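Local coordinates for phosphate-binding protein (Xanthomonas axonopodis pv. citri, PDB 5UB3), which probably serves as a periplasmic binding protein of the phosphonate-binding family that senses a ligand for a partner diguanylate cyclase, at residues A[25-30]-A[236-241]; A[33-38]-A[225-230]; A[162-167]-A[183-188]; A[169-174]-A[198-203]. All blocks are in the same frame, centred on the assembly; numbering follows the deposited sequence.

Contact 1: A[25-30]-A[236-241]; sequences LDYVVP and ASDPKA
The ring of Y27 has the methyl of A241 over one face and the carboxylate of D238 at its edge. A241 CB sits above the plane, set toward the rim, and lies 3.7 Å from the centroid of the Y27 ring. It is 19° off the ring normal, so this is a CH-pi contact. OD2 of D238 lies near the ring plane, beside the hydroxyl. The contact joins the C-terminal part of helix 14-28 to an Asx turn at D238, in the loop between helices 222-235 and 242-247. Here a buried tyrosine packs against a loop between two helices in a periplasmic binding protein fold. Y27 OH donates to D238 OD2 at 2.6 Å. The hydroxyl meets this oxygen on its anti side, somewhat out of the carboxylate plane. Ring and carboxylate are turned 70° against each other. CG of Y27 is anti to the backbone N (chi1 176°), which carries the ring out from the helix toward the loop. R31 makes a cation-pi contact with the same ring, and A235 of helix 222-235 also touches Y27. The backbone carbonyl of K240 approaches the ring obliquely, with K240 O 3.8 Å from Y27 CD2. D238 is held from two directions, because each carboxylate oxygen has its own partner. That division should limit rotation of the group. The bond that closes the Asx turn runs from K240 N to D238 OD1 at 2.9 Å, and its donor stands well above the carboxylate plane.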
loop_
_atom_site.group_PDB
_atom_site.type_symbol
_atom_site.label_atom_id
_atom_site.label_comp_id
_atom_site.label_asym_id
_atom_site.label_seq_id
_atom_site.Cartn_x
_atom_site.Cartn_y
_atom_site.Cartn_z
ATOM N N LEU A 25 0.220 -4.827 18.735
ATOM C CA LEU A 25 -1.085 -5.170 19.312
ATOM C C LEU A 25 -0.911 -5.492 20.777
ATOM O O LEU A 25 -1.665 -5.008 21.582
ATOM C CB LEU A 25 -1.721 -6.339 18.601
ATOM C CG LEU A 25 -3.108 -6.742 19.041
ATOM C CD1 LEU A 25 -4.168 -5.705 18.651
ATOM C CD2 LEU A 25 -3.434 -8.132 18.515
ATOM N N ASP A 26 0.120 -6.263 21.119
ATOM C CA ASP A 26 0.450 -6.571 22.541
ATOM C C ASP A 26 0.834 -5.359 23.356
ATOM O O ASP A 26 0.513 -5.304 24.516
ATOM C CB ASP A 26 1.514 -7.634 22.660
ATOM C CG ASP A 26 1.013 -8.995 22.191
ATOM O OD1 ASP A 26 -0.182 -9.134 21.910
ATOM O OD2 ASP A 26 1.793 -9.922 22.091
ATOM N N TYR A 27 1.444 -4.382 22.732
ATOM C CA TYR A 27 1.682 -3.084 23.367
ATOM C C TYR A 27 0.370 -2.275 23.535
ATOM O O TYR A 27 0.101 -1.690 24.614
ATOM C CB TYR A 27 2.728 -2.323 22.556
ATOM C CG TYR A 27 2.953 -0.953 23.072
ATOM C CD1 TYR A 27 2.159 0.099 22.621
ATOM C CD2 TYR A 27 3.932 -0.696 24.038
ATOM C CE1 TYR A 27 2.329 1.378 23.108
ATOM C CE2 TYR A 27 4.122 0.591 24.514
ATOM C CZ TYR A 27 3.319 1.620 24.042
ATOM O OH TYR A 27 3.433 2.915 24.462
ATOM N N VAL A 28 -0.472 -2.271 22.504
ATOM C CA VAL A 28 -1.682 -1.421 22.512
ATOM C C VAL A 28 -2.757 -1.904 23.526
ATOM O O VAL A 28 -3.314 -1.121 24.306
ATOM C CB VAL A 28 -2.254 -1.347 21.078
ATOM C CG1 VAL A 28 -3.673 -0.857 21.017
ATOM C CG2 VAL A 28 -1.324 -0.463 20.241
ATOM N N VAL A 29 -3.020 -3.200 23.495
ATOM C CA VAL A 29 -4.175 -3.811 24.195
ATOM C C VAL A 29 -4.226 -3.469 25.673
ATOM O O VAL A 29 -5.240 -2.900 26.148
ATOM C CB VAL A 29 -4.304 -5.326 23.881
ATOM C CG1 VAL A 29 -5.269 -6.100 24.831
ATOM C CG2 VAL A 29 -4.787 -5.513 22.457
ATOM N N PRO A 30 -3.135 -3.719 26.389
ATOM C CA PRO A 30 -3.205 -3.337 27.812
ATOM C C PRO A 30 -3.470 -1.872 28.033
ATOM O O PRO A 30 -4.097 -1.499 29.032
ATOM C CB PRO A 30 -1.825 -3.656 28.330
ATOM C CG PRO A 30 -1.269 -4.667 27.396
ATOM C CD PRO A 30 -1.922 -4.486 26.068
ATOM N N ALA A 236 5.171 6.306 19.617
ATOM C CA ALA A 236 6.368 6.654 18.877
ATOM C C ALA A 236 7.481 7.143 19.806
ATOM O O ALA A 236 8.620 6.919 19.511
ATOM C CB ALA A 236 6.074 7.682 17.809
ATOM N N SER A 237 7.172 7.759 20.945
ATOM C CA SER A 237 8.216 8.134 21.898
ATOM C C SER A 237 8.249 7.298 23.190
ATOM O O SER A 237 8.858 7.695 24.173
ATOM C CB SER A 237 8.035 9.584 22.265
ATOM O OG SER A 237 6.889 9.665 23.092
ATOM N N ASP A 238 7.627 6.133 23.189
ATOM C CA ASP A 238 7.751 5.208 24.304
ATOM C C ASP A 238 8.805 4.185 23.977
ATOM O O ASP A 238 8.656 3.457 23.005
ATOM C CB ASP A 238 6.431 4.498 24.548
ATOM C CG ASP A 238 6.433 3.706 25.829
ATOM O OD1 ASP A 238 7.521 3.505 26.437
ATOM O OD2 ASP A 238 5.346 3.251 26.177
ATOM N N PRO A 239 9.858 4.075 24.810
ATOM C CA PRO A 239 10.853 3.034 24.558
ATOM C C PRO A 239 10.280 1.636 24.613
ATOM O O PRO A 239 10.737 0.749 23.869
ATOM C CB PRO A 239 11.873 3.250 25.695
ATOM C CG PRO A 239 11.829 4.714 25.920
ATOM C CD PRO A 239 10.380 5.089 25.756
ATOM N N LYS A 240 9.268 1.422 25.453
ATOM C CA LYS A 240 8.662 0.073 25.518
ATOM C C LYS A 240 7.968 -0.282 24.199
ATOM O O LYS A 240 7.694 -1.444 23.952
ATOM C CB LYS A 240 7.627 -0.013 26.646
ATOM C CG LYS A 240 8.176 0.220 28.046
ATOM C CD LYS A 240 7.675 -0.875 28.987
ATOM C CE LYS A 240 8.088 -0.641 30.437
ATOM N NZ LYS A 240 7.313 0.482 31.045
ATOM N N ALA A 241 7.698 0.729 23.352
ATOM C CA ALA A 241 7.075 0.522 22.018
ATOM C C ALA A 241 8.088 0.363 20.861
ATOM O O ALA A 241 7.693 0.027 19.730
ATOM C CB ALA A 241 6.096 1.661 21.741
#

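Contact 2: A[33-38]-A[225-230]; sequences REVGIR and EQRLRV
E34 lays its carboxylate over the guanidinium of R227. E34 OE2 stands over the centre of one face, 3.3 Å from R227 CZ. The other oxygen, E34 OE1, comes within 2.9 Å of R227 NE and makes the salt bridge. This is a charge contact without a hydrogen bond, because the carboxylate comes over the face of the guanidinium. The two planes are 55° apart, and the side chains cross at about a right angle. The pair is therefore neither a flat stack nor the coplanar, two-pronged kind of salt bridge. E34 gets there by folding back. Its CG sits between the backbone N and the carbonyl carbon (chi1 87°), and the chain bends again at chi2. R227 is bent at chi2 too. The stronger polar partner of R227 is the carbonyl O of R31, which accepts a hydrogen bond from NH2. The contact ties helix 222-235 to the loop, with a 3-10 turn at 33-34, between helix 14-28 and strand 39-42. It lies at the surface of a periplasmic binding protein fold. Nearer the helix backbone, V35 packs on the aliphatic base of the arginine. V35 CG1 lies 3.8 Å from R227 CB, and V35 CG2 is 3.9 Å from R227 CG. Both valine methyls thus touch this part of the chain. V35 also touches A223 and V224 of the same helix, while M32 packs against R227.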
loop_
_atom_site.group_PDB
_atom_site.type_symbol
_atom_site.label_atom_id
_atom_site.label_comp_id
_atom_site.label_asym_id
_atom_site.label_seq_id
_atom_site.Cartn_x
_atom_site.Cartn_y
_atom_site.Cartn_z
ATOM N N ARG A 33 -7.439 -0.642 28.318
ATOM C CA ARG A 33 -8.388 -1.263 29.257
ATOM C C ARG A 33 -9.476 -0.353 29.700
ATOM O O ARG A 33 -10.616 -0.768 29.888
ATOM C CB ARG A 33 -7.697 -1.797 30.503
ATOM C CG ARG A 33 -8.583 -2.860 31.116
ATOM C CD ARG A 33 -8.101 -3.305 32.465
ATOM N NE ARG A 33 -9.077 -4.252 32.971
ATOM C CZ ARG A 33 -9.157 -5.522 32.585
ATOM N NH1 ARG A 33 -8.316 -6.059 31.683
ATOM N NH2 ARG A 33 -10.099 -6.268 33.120
ATOM N N GLU A 34 -9.125 0.916 29.833
ATOM C CA GLU A 34 -10.057 1.909 30.313
ATOM C C GLU A 34 -11.166 2.229 29.277
ATOM O O GLU A 34 -12.148 2.874 29.629
ATOM C CB GLU A 34 -9.289 3.129 30.864
ATOM C CG GLU A 34 -8.916 4.218 29.856
ATOM C CD GLU A 34 -7.479 4.226 29.332
ATOM O OE1 GLU A 34 -7.066 3.230 28.634
ATOM O OE2 GLU A 34 -6.819 5.286 29.575
ATOM N N VAL A 35 -11.060 1.726 28.028
ATOM C CA VAL A 35 -12.192 1.855 27.085
ATOM C C VAL A 35 -12.822 0.512 26.775
ATOM O O VAL A 35 -13.493 0.354 25.763
ATOM C CB VAL A 35 -11.815 2.613 25.794
ATOM C CG1 VAL A 35 -11.508 4.080 26.092
ATOM C CG2 VAL A 35 -10.634 1.958 25.094
ATOM N N GLY A 36 -12.648 -0.439 27.677
ATOM C CA GLY A 36 -13.348 -1.681 27.587
ATOM C C GLY A 36 -12.575 -2.754 26.825
ATOM O O GLY A 36 -13.053 -3.860 26.726
ATOM N N ILE A 37 -11.383 -2.458 26.293
ATOM C CA ILE A 37 -10.616 -3.517 25.556
ATOM C C ILE A 37 -9.910 -4.404 26.558
ATOM O O ILE A 37 -9.222 -3.906 27.420
ATOM C CB ILE A 37 -9.634 -2.924 24.560
ATOM C CG1 ILE A 37 -10.407 -2.129 23.488
ATOM C CG2 ILE A 37 -8.738 -3.967 23.947
ATOM C CD1 ILE A 37 -11.413 -2.903 22.652
ATOM N N ARG A 38 -10.127 -5.712 26.445
ATOM C CA ARG A 38 -9.479 -6.676 27.296
ATOM C C ARG A 38 -8.490 -7.538 26.537
ATOM O O ARG A 38 -7.575 -8.067 27.125
ATOM C CB ARG A 38 -10.505 -7.610 27.928
ATOM C CG ARG A 38 -11.606 -6.920 28.687
ATOM C CD ARG A 38 -11.128 -6.357 29.992
ATOM N NE ARG A 38 -12.301 -5.812 30.694
ATOM C CZ ARG A 38 -13.015 -6.419 31.656
ATOM N NH1 ARG A 38 -12.686 -7.621 32.151
ATOM N NH2 ARG A 38 -14.066 -5.780 32.157
ATOM N N GLU A 225 -11.885 4.494 19.549
ATOM C CA GLU A 225 -11.194 5.226 18.519
ATOM C C GLU A 225 -10.259 6.290 19.109
ATOM O O GLU A 225 -9.100 6.385 18.745
ATOM C CB GLU A 225 -12.159 5.819 17.506
ATOM C CG GLU A 225 -11.409 6.645 16.484
ATOM C CD GLU A 225 -12.207 7.041 15.282
ATOM O OE1 GLU A 225 -13.222 6.456 14.958
ATOM O OE2 GLU A 225 -11.818 7.994 14.652
ATOM N N GLN A 226 -10.793 7.081 20.028
ATOM C CA GLN A 226 -10.065 8.190 20.604
ATOM C C GLN A 226 -8.846 7.728 21.387
ATOM O O GLN A 226 -7.761 8.326 21.317
ATOM C CB GLN A 226 -11.058 9.026 21.440
ATOM C CG GLN A 226 -10.454 10.063 22.369
ATOM C CD GLN A 226 -11.580 10.760 23.148
ATOM O OE1 GLN A 226 -12.165 10.186 24.089
ATOM N NE2 GLN A 226 -11.925 11.979 22.723
ATOM N N ARG A 227 -9.022 6.617 22.097
ATOM C CA ARG A 227 -7.979 6.112 22.965
ATOM C C ARG A 227 -6.918 5.417 22.121
ATOM O O ARG A 227 -5.741 5.548 22.392
ATOM C CB ARG A 227 -8.591 5.114 23.958
ATOM C CG ARG A 227 -7.591 4.431 24.860
ATOM C CD ARG A 227 -6.926 5.423 25.837
ATOM N NE ARG A 227 -5.785 4.765 26.489
ATOM C CZ ARG A 227 -4.731 5.388 27.039
ATOM N NH1 ARG A 227 -4.630 6.728 27.030
ATOM N NH2 ARG A 227 -3.757 4.657 27.590
ATOM N N LEU A 228 -7.350 4.667 21.109
ATOM C CA LEU A 228 -6.380 4.087 20.161
ATOM C C LEU A 228 -5.422 5.146 19.595
ATOM O O LEU A 228 -4.210 4.921 19.551
ATOM C CB LEU A 228 -7.057 3.397 18.985
ATOM C CG LEU A 228 -6.164 2.602 18.024
ATOM C CD1 LEU A 228 -5.254 1.564 18.697
ATOM C CD2 LEU A 228 -7.070 1.910 17.019
ATOM N N ARG A 229 -6.004 6.255 19.155
ATOM C CA ARG A 229 -5.277 7.371 18.586
ATOM C C ARG A 229 -4.275 7.864 19.617
ATOM O O ARG A 229 -3.116 8.030 19.326
ATOM C CB ARG A 229 -6.235 8.500 18.175
ATOM C CG ARG A 229 -5.486 9.523 17.340
ATOM C CD ARG A 229 -6.259 10.716 16.860
ATOM N NE ARG A 229 -7.297 10.350 15.909
ATOM C CZ ARG A 229 -8.565 10.139 16.234
ATOM N NH1 ARG A 229 -8.939 10.204 17.507
ATOM N NH2 ARG A 229 -9.474 9.884 15.283
ATOM N N VAL A 230 -4.745 8.077 20.840
ATOM C CA VAL A 230 -3.857 8.561 21.898
ATOM C C VAL A 230 -2.764 7.540 22.092
ATOM O O VAL A 230 -1.542 7.915 22.109
ATOM C CB VAL A 230 -4.637 8.895 23.181
ATOM C CG1 VAL A 230 -3.685 9.221 24.327
ATOM C CG2 VAL A 230 -5.560 10.088 22.934
#

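Contact 3: A[162-167]-A[183-188]; sequences GSKLNV and NVDWDD
K164 and D185 both have CG beside the backbone N and anti to the carbonyl carbon, with chi1 of -65° for K164 and -68° for D185. Beyond CG the lysine chain is fully extended, so its amine reaches D185. NZ of K164 donates to OD1 of D185 at 2.9 Å, and the bond is part of a salt bridge. The amine comes in on the syn side of OD1, 19° out of the carboxylate plane. The second oxygen is less close, with D185 OD2 3.5 Å from K164 NZ. The lysine methylenes also lie against the carboxylate, and K164 CD is 3.5 Å from both OD1 and OD2 of D185. The two side chains cross at about a right angle. The lysine probably offsets part of the charge of the buried D185, whose OD2 is also hydrogen-bonded close by. K164 stands in the first turn of its helix. S163 is the N-cap, and S163 OG accepts from N166 N at 2.8 Å. Q119 also touches K164. In this periplasmic binding protein fold the bridge joins the start of helix 164-172 to the short, weakly bonded helix 183-186, which directly follows strand 178-182. Around this pair of helices, V167 packs on F98 of strand 92-100. V184 rests on F93 of that strand, and W186 reaches L96 there and F200 and I202 of strand 200-205.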
loop_
_atom_site.group_PDB
_atom_site.type_symbol
_atom_site.label_atom_id
_atom_site.label_comp_id
_atom_site.label_asym_id
_atom_site.label_seq_id
_atom_site.Cartn_x
_atom_site.Cartn_y
_atom_site.Cartn_z
ATOM N N GLY A 162 2.162 -10.304 -8.925
ATOM C CA GLY A 162 2.065 -10.436 -7.457
ATOM C C GLY A 162 3.120 -9.635 -6.691
ATOM O O GLY A 162 2.894 -8.481 -6.254
ATOM N N SER A 163 4.286 -10.232 -6.544
ATOM C CA SER A 163 5.231 -9.745 -5.570
ATOM C C SER A 163 6.050 -8.603 -6.164
ATOM O O SER A 163 6.250 -8.492 -7.390
ATOM C CB SER A 163 6.159 -10.855 -5.119
ATOM O OG SER A 163 7.165 -11.046 -6.076
ATOM N N LYS A 164 6.576 -7.776 -5.291
ATOM C CA LYS A 164 7.480 -6.716 -5.772
ATOM C C LYS A 164 8.738 -7.294 -6.486
ATOM O O LYS A 164 9.228 -6.756 -7.527
ATOM C CB LYS A 164 7.842 -5.825 -4.631
ATOM C CG LYS A 164 6.677 -5.055 -4.045
ATOM C CD LYS A 164 7.079 -4.337 -2.779
ATOM C CE LYS A 164 5.858 -3.696 -2.201
ATOM N NZ LYS A 164 6.248 -2.764 -1.137
ATOM N N LEU A 165 9.253 -8.399 -5.935
ATOM C CA LEU A 165 10.451 -9.027 -6.483
ATOM C C LEU A 165 10.146 -9.533 -7.859
ATOM O O LEU A 165 10.968 -9.436 -8.759
ATOM C CB LEU A 165 10.903 -10.199 -5.598
ATOM C CG LEU A 165 12.146 -10.982 -6.071
ATOM C CD1 LEU A 165 13.319 -10.074 -6.396
ATOM C CD2 LEU A 165 12.557 -12.002 -5.021
ATOM N N ASN A 166 8.945 -10.082 -8.035
ATOM C CA ASN A 166 8.529 -10.508 -9.381
ATOM C C ASN A 166 8.478 -9.366 -10.402
ATOM O O ASN A 166 8.889 -9.521 -11.537
ATOM C CB ASN A 166 7.204 -11.259 -9.321
ATOM C CG ASN A 166 7.350 -12.707 -8.830
ATOM O OD1 ASN A 166 8.440 -13.198 -8.533
ATOM N ND2 ASN A 166 6.236 -13.384 -8.771
ATOM N N VAL A 167 7.998 -8.203 -10.005
ATOM C CA VAL A 167 8.044 -7.059 -10.924
ATOM C C VAL A 167 9.493 -6.867 -11.383
ATOM O O VAL A 167 9.786 -6.760 -12.550
ATOM C CB VAL A 167 7.551 -5.798 -10.231
ATOM C CG1 VAL A 167 7.741 -4.600 -11.119
ATOM C CG2 VAL A 167 6.080 -5.931 -9.874
ATOM N N ASN A 183 9.443 4.293 -4.825
ATOM C CA ASN A 183 10.799 4.781 -4.705
ATOM C C ASN A 183 11.503 4.161 -3.546
ATOM O O ASN A 183 12.666 3.974 -3.585
ATOM C CB ASN A 183 10.794 6.281 -4.572
ATOM C CG ASN A 183 10.100 6.744 -3.310
ATOM O OD1 ASN A 183 8.967 6.370 -2.982
ATOM N ND2 ASN A 183 10.814 7.550 -2.572
ATOM N N VAL A 184 10.764 3.763 -2.523
ATOM C CA VAL A 184 11.366 3.093 -1.363
ATOM C C VAL A 184 11.752 1.658 -1.684
ATOM O O VAL A 184 12.857 1.163 -1.330
ATOM C CB VAL A 184 10.406 3.084 -0.182
ATOM C CG1 VAL A 184 11.076 2.447 1.039
ATOM C CG2 VAL A 184 9.966 4.493 0.126
ATOM N N ASP A 185 10.847 0.984 -2.377
ATOM C CA ASP A 185 11.112 -0.343 -2.877
ATOM C C ASP A 185 12.369 -0.417 -3.706
ATOM O O ASP A 185 13.125 -1.365 -3.584
ATOM C CB ASP A 185 9.995 -0.799 -3.795
ATOM C CG ASP A 185 8.706 -1.038 -3.100
ATOM O OD1 ASP A 185 8.643 -1.314 -1.885
ATOM O OD2 ASP A 185 7.711 -1.015 -3.837
ATOM N N TRP A 186 12.603 0.602 -4.530
ATOM C CA TRP A 186 13.774 0.699 -5.359
ATOM C C TRP A 186 15.083 0.487 -4.588
ATOM O O TRP A 186 16.024 -0.070 -5.123
ATOM C CB TRP A 186 13.788 2.067 -6.001
ATOM C CG TRP A 186 14.859 2.305 -7.028
ATOM C CD1 TRP A 186 15.910 3.174 -6.923
ATOM C CD2 TRP A 186 14.960 1.699 -8.355
ATOM N NE1 TRP A 186 16.643 3.144 -8.081
ATOM C CE2 TRP A 186 16.084 2.261 -8.974
ATOM C CE3 TRP A 186 14.200 0.748 -9.054
ATOM C CZ2 TRP A 186 16.483 1.916 -10.280
ATOM C CZ3 TRP A 186 14.584 0.398 -10.368
ATOM C CH2 TRP A 186 15.724 0.983 -10.956
ATOM N N ASP A 187 15.132 0.974 -3.348
ATOM C CA ASP A 187 16.331 0.945 -2.503
ATOM C C ASP A 187 16.269 -0.165 -1.470
ATOM O O ASP A 187 17.157 -0.291 -0.616
ATOM C CB ASP A 187 16.529 2.329 -1.825
ATOM C CG ASP A 187 17.000 3.391 -2.815
ATOM O OD1 ASP A 187 17.814 3.071 -3.696
ATOM O OD2 ASP A 187 16.510 4.515 -2.778
ATOM N N ASP A 188 15.222 -0.974 -1.543
ATOM C CA ASP A 188 15.072 -2.091 -0.675
ATOM C C ASP A 188 15.523 -3.333 -1.416
ATOM O O ASP A 188 14.804 -3.834 -2.259
ATOM C CB ASP A 188 13.615 -2.228 -0.284
ATOM C CG ASP A 188 13.398 -3.245 0.764
ATOM O OD1 ASP A 188 14.155 -4.244 0.795
ATOM O OD2 ASP A 188 12.473 -3.022 1.571
#

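Contact 4: A[169-174]-A[198-203]; sequences AFVHKH and RDFRIV
NE2 of H172 donates to OD2 of D199 at 2.8 Å in a nearly straight bond, with an N-H...O angle of 174°. D199 OD2 uses its anti lone pair, the one away from the other oxygen. The ring and carboxylate planes are nearly coplanar, 11° apart, and OD2 of D199 is in the plane of the H172 ring. CB of D199 also lies at the edge of the imidazole, 3.7 Å from H172 CD2. H172 has CG anti to the backbone N (chi1 -169°), which swings the ring from the last turn of the helix toward D199. F200 packs beside this bond. The edge of the H172 ring is directed at the face of F200 in an offset edge-to-face pair, with centroids 5.7 Å apart. F200 CZ also touches H172 CB at 3.6 Å, and F200 CE1 meets V171 CG1 at 3.9 Å. The contact joins the C-terminal end of helix 164-172 to the start of strand 200-205, in a periplasmic binding protein fold. The helix ends in a Schellman motif, with H174 at positive phi as C-prime. R100 of strand 92-100 binds the carbonyl O of H172, and F98 meets the F200 ring. The bond to D199, with the stacking of F196 on the imidazole, should limit rotation of the ring, and the nearby negative charge would tend to favour a protonated ring.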
loop_
_atom_site.group_PDB
_atom_site.type_symbol
_atom_site.label_atom_id
_atom_site.label_comp_id
_atom_site.label_asym_id
_atom_site.label_seq_id
_atom_site.Cartn_x
_atom_site.Cartn_y
_atom_site.Cartn_z
ATOM N N ALA A 169 12.023 -8.961 -11.189
ATOM C CA ALA A 169 12.506 -10.162 -11.885
ATOM C C ALA A 169 12.007 -10.339 -13.295
ATOM O O ALA A 169 12.773 -10.689 -14.185
ATOM C CB ALA A 169 12.194 -11.401 -11.065
ATOM N N PHE A 170 10.711 -10.083 -13.531
ATOM C CA PHE A 170 10.148 -10.212 -14.890
ATOM C C PHE A 170 10.720 -9.211 -15.835
ATOM O O PHE A 170 10.902 -9.507 -16.987
ATOM C CB PHE A 170 8.606 -10.059 -14.923
ATOM C CG PHE A 170 7.876 -11.316 -14.601
ATOM C CD1 PHE A 170 7.879 -11.821 -13.333
ATOM C CD2 PHE A 170 7.161 -11.973 -15.573
ATOM C CE1 PHE A 170 7.207 -12.985 -13.040
ATOM C CE2 PHE A 170 6.472 -13.131 -15.288
ATOM C CZ PHE A 170 6.499 -13.638 -14.024
ATOM N N VAL A 171 10.955 -8.001 -15.368
ATOM C CA VAL A 171 11.559 -6.978 -16.224
ATOM C C VAL A 171 13.027 -7.334 -16.445
ATOM O O VAL A 171 13.556 -7.168 -17.572
ATOM C CB VAL A 171 11.414 -5.556 -15.672
ATOM C CG1 VAL A 171 12.000 -4.534 -16.635
ATOM C CG2 VAL A 171 9.962 -5.269 -15.494
ATOM N N HIS A 172 13.671 -7.876 -15.403
ATOM C CA HIS A 172 15.080 -8.141 -15.570
ATOM C C HIS A 172 15.292 -9.223 -16.596
ATOM O O HIS A 172 16.242 -9.141 -17.374
ATOM C CB HIS A 172 15.764 -8.508 -14.295
ATOM C CG HIS A 172 17.246 -8.504 -14.450
ATOM N ND1 HIS A 172 17.988 -9.659 -14.502
ATOM C CD2 HIS A 172 18.109 -7.492 -14.676
ATOM C CE1 HIS A 172 19.255 -9.358 -14.696
ATOM N NE2 HIS A 172 19.355 -8.052 -14.818
ATOM N N LYS A 173 14.364 -10.196 -16.607
ATOM C CA LYS A 173 14.508 -11.381 -17.396
ATOM C C LYS A 173 13.905 -11.225 -18.779
ATOM O O LYS A 173 13.795 -12.236 -19.471
ATOM C CB LYS A 173 13.968 -12.603 -16.639
ATOM C CG LYS A 173 14.773 -12.856 -15.376
ATOM C CD LYS A 173 14.235 -14.006 -14.580
ATOM C CE LYS A 173 14.615 -13.949 -13.097
ATOM N NZ LYS A 173 16.069 -14.158 -13.016
ATOM N N HIS A 174 13.612 -9.984 -19.221
ATOM C CA HIS A 174 13.040 -9.679 -20.538
ATOM C C HIS A 174 11.631 -10.284 -20.742
ATOM O O HIS A 174 11.209 -10.505 -21.863
ATOM C CB HIS A 174 13.964 -10.111 -21.706
ATOM C CG HIS A 174 15.233 -9.333 -21.800
ATOM N ND1 HIS A 174 16.396 -9.720 -21.159
ATOM C CD2 HIS A 174 15.534 -8.205 -22.483
ATOM C CE1 HIS A 174 17.353 -8.856 -21.435
ATOM N NE2 HIS A 174 16.852 -7.918 -22.226
ATOM N N ARG A 198 21.085 -2.830 -11.190
ATOM C CA ARG A 198 22.167 -2.269 -12.008
ATOM C C ARG A 198 21.841 -2.323 -13.497
ATOM O O ARG A 198 22.375 -1.533 -14.247
ATOM C CB ARG A 198 23.496 -2.981 -11.732
ATOM C CG ARG A 198 23.545 -4.395 -12.251
ATOM C CD ARG A 198 24.655 -5.147 -11.560
ATOM N NE ARG A 198 24.965 -6.420 -12.193
ATOM C CZ ARG A 198 25.754 -7.352 -11.656
ATOM N NH1 ARG A 198 26.300 -7.168 -10.454
ATOM N NH2 ARG A 198 25.971 -8.491 -12.285
ATOM N N ASP A 199 20.956 -3.234 -13.909
ATOM C CA ASP A 199 20.537 -3.293 -15.318
ATOM C C ASP A 199 19.333 -2.445 -15.687
ATOM O O ASP A 199 18.875 -2.485 -16.827
ATOM C CB ASP A 199 20.364 -4.737 -15.730
ATOM C CG ASP A 199 21.714 -5.511 -15.779
ATOM O OD1 ASP A 199 22.751 -4.955 -16.116
ATOM O OD2 ASP A 199 21.694 -6.688 -15.456
ATOM N N PHE A 200 18.836 -1.657 -14.728
ATOM C CA PHE A 200 17.637 -0.863 -14.892
ATOM C C PHE A 200 17.854 0.640 -14.928
ATOM O O PHE A 200 18.763 1.175 -14.320
ATOM C CB PHE A 200 16.673 -1.127 -13.707
ATOM C CG PHE A 200 16.114 -2.503 -13.644
ATOM C CD1 PHE A 200 15.941 -3.280 -14.777
ATOM C CD2 PHE A 200 15.683 -3.004 -12.452
ATOM C CE1 PHE A 200 15.386 -4.544 -14.685
ATOM C CE2 PHE A 200 15.131 -4.299 -12.341
ATOM C CZ PHE A 200 14.967 -5.048 -13.465
ATOM N N ARG A 201 16.930 1.305 -15.591
ATOM C CA ARG A 201 16.870 2.724 -15.703
ATOM C C ARG A 201 15.439 3.149 -15.286
ATOM O O ARG A 201 14.428 2.562 -15.733
ATOM C CB ARG A 201 17.137 3.039 -17.178
ATOM C CG ARG A 201 16.985 4.465 -17.627
ATOM C CD ARG A 201 17.754 4.687 -18.945
ATOM N NE ARG A 201 17.514 3.631 -19.952
ATOM C CZ ARG A 201 16.411 3.535 -20.652
ATOM N NH1 ARG A 201 15.439 4.412 -20.456
ATOM N NH2 ARG A 201 16.257 2.545 -21.534
ATOM N N ILE A 202 15.351 4.227 -14.509
ATOM C CA ILE A 202 14.051 4.843 -14.208
ATOM C C ILE A 202 13.565 5.715 -15.366
ATOM O O ILE A 202 14.277 6.585 -15.828
ATOM C CB ILE A 202 14.123 5.632 -12.903
ATOM C CG1 ILE A 202 14.485 4.658 -11.753
ATOM C CG2 ILE A 202 12.817 6.342 -12.654
ATOM C CD1 ILE A 202 15.099 5.377 -10.589
ATOM N N VAL A 203 12.355 5.453 -15.867
ATOM C CA VAL A 203 11.813 6.233 -16.974
ATOM C C VAL A 203 10.731 7.240 -16.591
ATOM O O VAL A 203 10.407 8.103 -17.390
ATOM C CB VAL A 203 11.352 5.331 -18.172
ATOM C CG1 VAL A 203 12.556 4.600 -18.708
ATOM C CG2 VAL A 203 10.230 4.372 -17.802
#

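In the fold
From the N terminus, helix 14-28 supplies the first half of contact 1, and the loop after it supplies that of contact 2. Their partners follow near the other end of the chain, on helix 222-235 and in the loop behind it. Contact 2 is nested inside the loop closed by contact 1, and the two touch where V28 packs on L228. Contacts 3 and 4 close much shorter loops, nested within both. They share helix 164-172 and cross along the chain, tying it to helix 183-186 and strand 200-205, and they touch each other. Contacts 1 and 4 have centres about 40 Å apart, on opposite sides of the chain's centre.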